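PDB 3LKV: uncharacterized CONSERVED DOMAIN PROTEIN from Vibrio cholerae, which probably serves as the substrate-binding protein of an ABC transporter, here holding phenylalanine in its ligand pocket. Local coordinates for residues T25-K36 with Y243-V254. Sequence-based numbering, arbitrary orientation.
Sequences TRQGLLDGLKAK and YYQIGVQTADYV. With PHE (phenylalanine), chain B.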
ATOM      1  N   THR A  25       4.846   6.958 -11.202  1.00 21.97           N
ATOM      2  CA  THR A  25       4.345   8.278 -10.976  1.00 22.15           C
ATOM      3  C   THR A  25       3.495   8.287  -9.723  1.00 22.63           C
ATOM      4  O   THR A  25       3.628   9.159  -8.883  1.00 23.09           O
ATOM      5  CB  THR A  25       3.521   8.768 -12.158  1.00 22.80           C
ATOM      6  OG1 THR A  25       4.350   8.777 -13.326  1.00 24.24           O
ATOM      7  CG2 THR A  25       3.033  10.144 -11.920  1.00 18.97           C
ATOM      8  N   ARG A  26       2.632   7.293  -9.592  1.00 23.77           N
ATOM      9  CA  ARG A  26       1.752   7.204  -8.441  1.00 23.56           C
ATOM     10  C   ARG A  26       2.529   6.991  -7.134  1.00 23.12           C
ATOM     11  O   ARG A  26       2.173   7.564  -6.119  1.00 21.73           O
ATOM     12  CB  ARG A  26       0.722   6.091  -8.646  1.00 23.61           C
ATOM     13  CG  ARG A  26      -0.315   6.069  -7.547  1.00 24.51           C
ATOM     14  CD  ARG A  26      -1.473   5.199  -7.794  1.00 26.32           C
ATOM     15  NE  ARG A  26      -1.213   3.828  -7.340  1.00 31.91           N
ATOM     16  CZ  ARG A  26      -0.901   2.819  -8.141  1.00 31.76           C
ATOM     17  NH1 ARG A  26      -0.770   2.995  -9.447  1.00 34.22           N
ATOM     18  NH2 ARG A  26      -0.693   1.635  -7.642  1.00 32.72           N
ATOM     19  N   GLN A  27       3.570   6.169  -7.152  1.00 22.46           N
ATOM     20  CA  GLN A  27       4.374   5.957  -5.951  1.00 23.27           C
ATOM     21  C   GLN A  27       5.094   7.246  -5.558  1.00 22.69           C
ATOM     22  O   GLN A  27       5.228   7.610  -4.368  1.00 22.53           O
ATOM     23  CB  GLN A  27       5.416   4.870  -6.203  1.00 24.34           C
ATOM     24  CG  GLN A  27       6.192   4.458  -4.926  1.00 26.76           C
ATOM     25  CD  GLN A  27       5.290   3.918  -3.824  1.00 30.71           C
ATOM     26  OE1 GLN A  27       4.632   2.909  -4.019  1.00 36.78           O
ATOM     27  NE2 GLN A  27       5.270   4.578  -2.644  1.00 32.75           N
ATOM     28  N   GLY A  28       5.592   7.918  -6.573  1.00 21.51           N
ATOM     29  CA  GLY A  28       6.241   9.208  -6.373  1.00 22.25           C
ATOM     30  C   GLY A  28       5.340  10.252  -5.729  1.00 21.21           C
ATOM     31  O   GLY A  28       5.766  11.013  -4.847  1.00 20.54           O
ATOM     32  N   LEU A  29       4.089  10.265  -6.154  1.00 20.31           N
ATOM     33  CA  LEU A  29       3.130  11.163  -5.584  1.00 20.10           C
ATOM     34  C   LEU A  29       2.908  10.881  -4.083  1.00 21.19           C
ATOM     35  O   LEU A  29       2.875  11.801  -3.255  1.00 20.14           O
ATOM     36  CB  LEU A  29       1.824  11.048  -6.349  1.00 19.39           C
ATOM     37  CG  LEU A  29       0.639  11.763  -5.687  1.00 19.30           C
ATOM     38  CD1 LEU A  29       0.917  13.252  -5.513  1.00 21.69           C
ATOM     39  CD2 LEU A  29      -0.623  11.533  -6.551  1.00 17.53           C
ATOM     40  N   LEU A  30       2.688   9.599  -3.784  1.00 20.47           N
ATOM     41  CA  LEU A  30       2.508   9.147  -2.450  1.00 21.68           C
ATOM     42  C   LEU A  30       3.710   9.515  -1.537  1.00 21.55           C
ATOM     43  O   LEU A  30       3.509  10.035  -0.450  1.00 20.52           O
ATOM     44  CB  LEU A  30       2.265   7.633  -2.450  1.00 21.68           C
ATOM     45  CG  LEU A  30       1.904   6.980  -1.100  1.00 26.20           C
ATOM     46  CD1 LEU A  30       0.503   7.548  -0.624  1.00 28.80           C
ATOM     47  CD2 LEU A  30       1.913   5.410  -1.183  1.00 27.59           C
ATOM     48  N   ASP A  31       4.934   9.252  -1.989  1.00 22.07           N
ATOM     49  CA  ASP A  31       6.145   9.547  -1.193  1.00 22.57           C
ATOM     50  C   ASP A  31       6.355  11.052  -1.071  1.00 22.05           C
ATOM     51  O   ASP A  31       6.728  11.551  -0.017  1.00 21.81           O
ATOM     52  CB  ASP A  31       7.389   8.906  -1.811  1.00 24.02           C
ATOM     53  CG  ASP A  31       7.306   7.355  -1.885  1.00 26.96           C
ATOM     54  OD1 ASP A  31       6.400   6.763  -1.255  1.00 28.13           O
ATOM     55  OD2 ASP A  31       8.164   6.749  -2.579  1.00 29.06           O
ATOM     56  N   GLY A  32       6.064  11.790  -2.134  1.00 21.61           N
ATOM     57  CA  GLY A  32       6.199  13.237  -2.074  1.00 21.43           C
ATOM     58  C   GLY A  32       5.191  13.845  -1.104  1.00 21.17           C
ATOM     59  O   GLY A  32       5.516  14.794  -0.378  1.00 20.03           O
ATOM     60  N   LEU A  33       3.976  13.301  -1.074  1.00 20.42           N
ATOM     61  CA  LEU A  33       2.962  13.794  -0.102  1.00 20.59           C
ATOM     62  C   LEU A  33       3.429  13.509   1.335  1.00 21.69           C
ATOM     63  O   LEU A  33       3.378  14.377   2.190  1.00 20.24           O
ATOM     64  CB  LEU A  33       1.606  13.164  -0.353  1.00 19.97           C
ATOM     65  CG  LEU A  33       0.860  13.765  -1.544  1.00 17.92           C
ATOM     66  CD1 LEU A  33      -0.360  12.966  -1.830  1.00 18.32           C
ATOM     67  CD2 LEU A  33       0.520  15.243  -1.221  1.00 18.89           C
ATOM     68  N   LYS A  34       3.988  12.334   1.559  1.00 22.79           N
ATOM     69  CA  LYS A  34       4.566  12.026   2.863  1.00 25.70           C
ATOM     70  C   LYS A  34       5.627  13.050   3.268  1.00 24.82           C
ATOM     71  O   LYS A  34       5.565  13.571   4.358  1.00 24.50           O
ATOM     72  CB  LYS A  34       5.214  10.640   2.839  1.00 26.89           C
ATOM     73  CG  LYS A  34       5.667  10.127   4.233  1.00 30.92           C
ATOM     74  CD  LYS A  34       5.786   8.572   4.165  1.00 36.77           C
ATOM     75  CE  LYS A  34       5.816   7.895   5.535  1.00 40.68           C
ATOM     76  NZ  LYS A  34       6.941   8.421   6.353  1.00 42.64           N
ATOM     77  N   ALA A  35       6.580  13.334   2.389  1.00 24.26           N
ATOM     78  CA  ALA A  35       7.605  14.331   2.695  1.00 25.42           C
ATOM     79  C   ALA A  35       6.981  15.715   2.960  1.00 26.46           C
ATOM     80  O   ALA A  35       7.525  16.493   3.701  1.00 26.99           O
ATOM     81  CB  ALA A  35       8.708  14.380   1.568  1.00 24.62           C
ATOM     82  N   LYS A  36       5.806  16.011   2.407  1.00 27.14           N
ATOM     83  CA  LYS A  36       5.117  17.286   2.709  1.00 27.40           C
ATOM     84  C   LYS A  36       4.262  17.234   3.980  1.00 27.88           C
ATOM     85  O   LYS A  36       3.525  18.169   4.240  1.00 29.16           O
ATOM     86  CB  LYS A  36       4.186  17.697   1.548  1.00 27.69           C
ATOM     87  CG  LYS A  36       4.855  17.996   0.182  1.00 30.35           C
ATOM     88  CD  LYS A  36       5.632  19.277   0.280  1.00 34.86           C
ATOM     89  CE  LYS A  36       6.048  19.791  -1.066  1.00 37.61           C
ATOM     90  NZ  LYS A  36       6.293  21.252  -0.923  1.00 40.17           N
ATOM     91  N   TYR A 243       9.741   8.921 -14.098  1.00 22.15           N
ATOM     92  CA  TYR A 243       8.338   9.133 -13.735  1.00 22.28           C
ATOM     93  C   TYR A 243       8.162   9.176 -12.203  1.00 22.25           C
ATOM     94  O   TYR A 243       7.222   9.793 -11.709  1.00 21.18           O
ATOM     95  CB  TYR A 243       7.419   8.117 -14.436  1.00 21.68           C
ATOM     96  CG  TYR A 243       7.217   8.478 -15.873  1.00 22.27           C
ATOM     97  CD1 TYR A 243       8.061   7.990 -16.872  1.00 22.23           C
ATOM     98  CD2 TYR A 243       6.221   9.353 -16.235  1.00 22.88           C
ATOM     99  CE1 TYR A 243       7.874   8.383 -18.211  1.00 25.81           C
ATOM    100  CE2 TYR A 243       6.035   9.752 -17.531  1.00 23.35           C
ATOM    101  CZ  TYR A 243       6.862   9.291 -18.530  1.00 22.78           C
ATOM    102  OH  TYR A 243       6.651   9.684 -19.834  1.00 20.67           O
ATOM    103  N   TYR A 244       9.066   8.532 -11.449  1.00 21.92           N
ATOM    104  CA  TYR A 244       8.968   8.609  -9.981  1.00 22.39           C
ATOM    105  C   TYR A 244       9.144  10.078  -9.575  1.00 22.83           C
ATOM    106  O   TYR A 244       8.367  10.582  -8.814  1.00 23.21           O
ATOM    107  CB  TYR A 244       9.965   7.672  -9.290  1.00 22.29           C
ATOM    108  CG  TYR A 244       9.972   7.805  -7.801  1.00 21.64           C
ATOM    109  CD1 TYR A 244       9.092   7.087  -7.018  1.00 22.75           C
ATOM    110  CD2 TYR A 244      10.858   8.647  -7.164  1.00 21.53           C
ATOM    111  CE1 TYR A 244       9.080   7.212  -5.628  1.00 19.79           C
ATOM    112  CE2 TYR A 244      10.879   8.757  -5.764  1.00 21.04           C
ATOM    113  CZ  TYR A 244       9.973   8.053  -5.007  1.00 21.17           C
ATOM    114  OH  TYR A 244       9.969   8.171  -3.621  1.00 21.32           O
ATOM    115  N   GLN A 245      10.116  10.781 -10.150  1.00 23.62           N
ATOM    116  CA  GLN A 245      10.344  12.174  -9.777  1.00 24.24           C
ATOM    117  C   GLN A 245       9.245  13.092 -10.216  1.00 22.54           C
ATOM    118  O   GLN A 245       8.969  14.107  -9.568  1.00 22.61           O
ATOM    119  CB  GLN A 245      11.690  12.704 -10.312  1.00 24.42           C
ATOM    120  CG  GLN A 245      12.938  12.103  -9.615  1.00 27.63           C
ATOM    121  CD  GLN A 245      12.885  12.186  -8.075  1.00 28.45           C
ATOM    122  OE1 GLN A 245      12.366  13.149  -7.503  1.00 28.62           O
ATOM    123  NE2 GLN A 245      13.399  11.161  -7.425  1.00 26.51           N
ATOM    124  N   ILE A 246       8.658  12.787 -11.353  1.00 22.06           N
ATOM    125  CA  ILE A 246       7.464  13.535 -11.792  1.00 20.93           C
ATOM    126  C   ILE A 246       6.342  13.361 -10.767  1.00 19.92           C
ATOM    127  O   ILE A 246       5.636  14.287 -10.438  1.00 20.43           O
ATOM    128  CB  ILE A 246       6.960  13.007 -13.164  1.00 21.27           C
ATOM    129  CG1 ILE A 246       7.937  13.390 -14.276  1.00 21.29           C
ATOM    130  CG2 ILE A 246       5.492  13.517 -13.464  1.00 17.30           C
ATOM    131  CD1 ILE A 246       7.614  12.665 -15.653  1.00 22.18           C
ATOM    132  N   GLY A 247       6.165  12.157 -10.255  1.00 19.92           N
ATOM    133  CA  GLY A 247       5.195  11.956  -9.186  1.00 20.26           C
ATOM    134  C   GLY A 247       5.555  12.787  -7.955  1.00 20.02           C
ATOM    135  O   GLY A 247       4.697  13.453  -7.395  1.00 19.42           O
ATOM    136  N   VAL A 248       6.827  12.771  -7.554  1.00 20.48           N
ATOM    137  CA  VAL A 248       7.264  13.597  -6.436  1.00 20.81           C
ATOM    138  C   VAL A 248       6.957  15.068  -6.663  1.00 21.58           C
ATOM    139  O   VAL A 248       6.421  15.749  -5.780  1.00 22.01           O
ATOM    140  CB  VAL A 248       8.767  13.375  -6.094  1.00 22.28           C
ATOM    141  CG1 VAL A 248       9.265  14.381  -4.981  1.00 17.78           C
ATOM    142  CG2 VAL A 248       8.996  11.905  -5.671  1.00 19.23           C
ATOM    143  N   GLN A 249       7.190  15.569  -7.860  1.00 22.16           N
ATOM    144  CA  GLN A 249       6.842  16.974  -8.127  1.00 21.95           C
ATOM    145  C   GLN A 249       5.353  17.209  -8.171  1.00 20.60           C
ATOM    146  O   GLN A 249       4.899  18.311  -7.888  1.00 20.09           O
ATOM    147  CB  GLN A 249       7.373  17.461  -9.466  1.00 23.43           C
ATOM    148  CG  GLN A 249       8.850  17.591  -9.669  1.00 28.14           C
ATOM    149  CD  GLN A 249       9.141  18.029 -11.134  1.00 33.75           C
ATOM    150  OE1 GLN A 249       8.572  19.004 -11.663  1.00 35.14           O
ATOM    151  NE2 GLN A 249       9.985  17.277 -11.786  1.00 37.94           N
ATOM    152  N   THR A 250       4.583  16.210  -8.588  1.00 20.39           N
ATOM    153  CA  THR A 250       3.121  16.318  -8.521  1.00 19.02           C
ATOM    154  C   THR A 250       2.627  16.622  -7.096  1.00 18.82           C
ATOM    155  O   THR A 250       1.662  17.348  -6.911  1.00 19.07           O
ATOM    156  CB  THR A 250       2.442  15.048  -9.042  1.00 20.40           C
ATOM    157  OG1 THR A 250       2.984  14.684 -10.342  1.00 18.73           O
ATOM    158  CG2 THR A 250       0.924  15.248  -9.082  1.00 18.43           C
ATOM    159  N   ALA A 251       3.318  16.132  -6.087  1.00 18.56           N
ATOM    160  CA  ALA A 251       2.896  16.355  -4.698  1.00 18.37           C
ATOM    161  C   ALA A 251       3.018  17.802  -4.308  1.00 18.88           C
ATOM    162  O   ALA A 251       2.302  18.242  -3.438  1.00 19.85           O
ATOM    163  CB  ALA A 251       3.721  15.489  -3.726  1.00 17.61           C
ATOM    164  N   ASP A 252       3.967  18.527  -4.883  1.00 19.05           N
ATOM    165  CA  ASP A 252       4.041  19.957  -4.691  1.00 20.82           C
ATOM    166  C   ASP A 252       2.767  20.656  -5.090  1.00 20.22           C
ATOM    167  O   ASP A 252       2.332  21.526  -4.378  1.00 19.99           O
ATOM    168  CB  ASP A 252       5.161  20.627  -5.516  1.00 22.42           C
ATOM    169  CG  ASP A 252       6.557  20.210  -5.096  1.00 26.93           C
ATOM    170  OD1 ASP A 252       6.736  19.560  -4.027  1.00 31.46           O
ATOM    171  OD2 ASP A 252       7.505  20.554  -5.859  1.00 34.44           O
ATOM    172  N   TYR A 253       2.191  20.317  -6.238  1.00 19.70           N
ATOM    173  CA  TYR A 253       0.939  20.929  -6.660  1.00 18.79           C
ATOM    174  C   TYR A 253      -0.208  20.555  -5.695  1.00 18.77           C
ATOM    175  O   TYR A 253      -0.992  21.393  -5.193  1.00 17.02           O
ATOM    176  CB  TYR A 253       0.572  20.453  -8.104  1.00 20.44           C
ATOM    177  CG  TYR A 253       1.358  21.089  -9.246  1.00 19.68           C
ATOM    178  CD1 TYR A 253       0.808  22.136 -10.000  1.00 17.58           C
ATOM    179  CD2 TYR A 253       2.613  20.629  -9.598  1.00 22.30           C
ATOM    180  CE1 TYR A 253       1.495  22.754 -11.015  1.00 19.64           C
ATOM    181  CE2 TYR A 253       3.359  21.274 -10.664  1.00 22.43           C
ATOM    182  CZ  TYR A 253       2.777  22.324 -11.358  1.00 23.27           C
ATOM    183  OH  TYR A 253       3.429  22.937 -12.411  1.00 21.68           O
ATOM    184  N   VAL A 254      -0.336  19.265  -5.434  1.00 18.76           N
ATOM    185  CA  VAL A 254      -1.385  18.811  -4.523  1.00 17.91           C
ATOM    186  C   VAL A 254      -1.260  19.510  -3.143  1.00 18.21           C
ATOM    187  O   VAL A 254      -2.227  20.036  -2.633  1.00 17.85           O
ATOM    188  CB  VAL A 254      -1.354  17.298  -4.378  1.00 18.36           C
ATOM    189  CG1 VAL A 254      -2.317  16.864  -3.297  1.00 15.90           C
ATOM    190  CG2 VAL A 254      -1.685  16.619  -5.716  1.00 14.75           C
TER
HETATM  191  N   PHE B 601       2.102  10.723 -21.214  1.00 25.13           N
HETATM  192  CA  PHE B 601       1.084   9.605 -21.342  1.00 25.84           C
HETATM  193  C   PHE B 601      -0.336  10.232 -21.406  1.00 26.17           C
HETATM  194  O   PHE B 601      -0.414  11.456 -21.718  1.00 26.52           O
HETATM  195  CB  PHE B 601       1.229   8.562 -20.224  1.00 24.95           C
HETATM  196  CG  PHE B 601       2.406   7.613 -20.433  1.00 29.64           C
HETATM  197  CD1 PHE B 601       2.349   6.616 -21.424  1.00 31.16           C
HETATM  198  CD2 PHE B 601       3.554   7.723 -19.680  1.00 29.40           C
HETATM  199  CE1 PHE B 601       3.401   5.786 -21.644  1.00 34.33           C
HETATM  200  CE2 PHE B 601       4.609   6.887 -19.886  1.00 29.61           C
HETATM  201  CZ  PHE B 601       4.565   5.916 -20.865  1.00 31.20           C
HETATM  202  OXT PHE B 601      -1.390   9.589 -21.203  1.00 26.45           O
HETATM  203  O   HOH W   1       3.927  22.454  -2.376  1.00 29.37           O
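Gly28 and Gly247 pack backbone against backbone, their CA atoms 4.1 Å apart, where segments 25-35 and 243-254 cross at -42°, and this pair is a clear case of glycines letting two helices come together without side chains between them. The axes of the two segments come within 6.3 Å, close enough for CA-H groups to point at carbonyl oxygens of the partner helix: Gly247 CA lies 3.2 Å from Thr25 O, and Leu29 CA approaches Gly247 O in the same manner. One turn on, the methyl of Ala251 rests against the backbone of Gly32 and Leu33.

Side chains close both flanks. Toward the parallel sheet, Leu29 fits as a knob among Gly247, Thr250, Ala251 and Val254, while Leu33 CD2 meets Val254 CG1; Leu29 and Val254 also touch Val74 of strand 72-76. On the other flank, Tyr244 has CG anti to its backbone N (chi1 175°), which folds the ring back so that one face lies over Gly28 CA. Its hydroxyl donates to the anti lone pair of Asp31 OD2, at 2.5 Å, with carboxylate and ring planes turned 60° apart. Gln27 NE2 grips the other oxygen, Asp31 OD1, at 2.8 Å from above the carboxylate plane, so both oxygens are engaged.

Near the end of helix 20-35, Lys36 NZ forms a long salt bridge with Asp252 OD1 (3.6 Å), and a water links the same amine to Asp252 O. At the opposite end Thr25 OG1, hydrogen-bonded to Ala21 O, sits at the edge of the Tyr243 ring, 3.3 Å from Tyr243 CB. Tyr243 OH is hydrogen-bonded to Asp122 OD2, which also binds the phenylalanine, and lies 3.5 Å from the ligand's CE2. The chemistry thus grades from a glycine centre of CA-H...O contacts, through an apolar leucine-valine flank, to the Tyr244-Asp31 hydrogen bond and Lys36-Asp252 salt bridge at the margins, with Thr25 joining a ligand-contacting tyrosine to the helix pair.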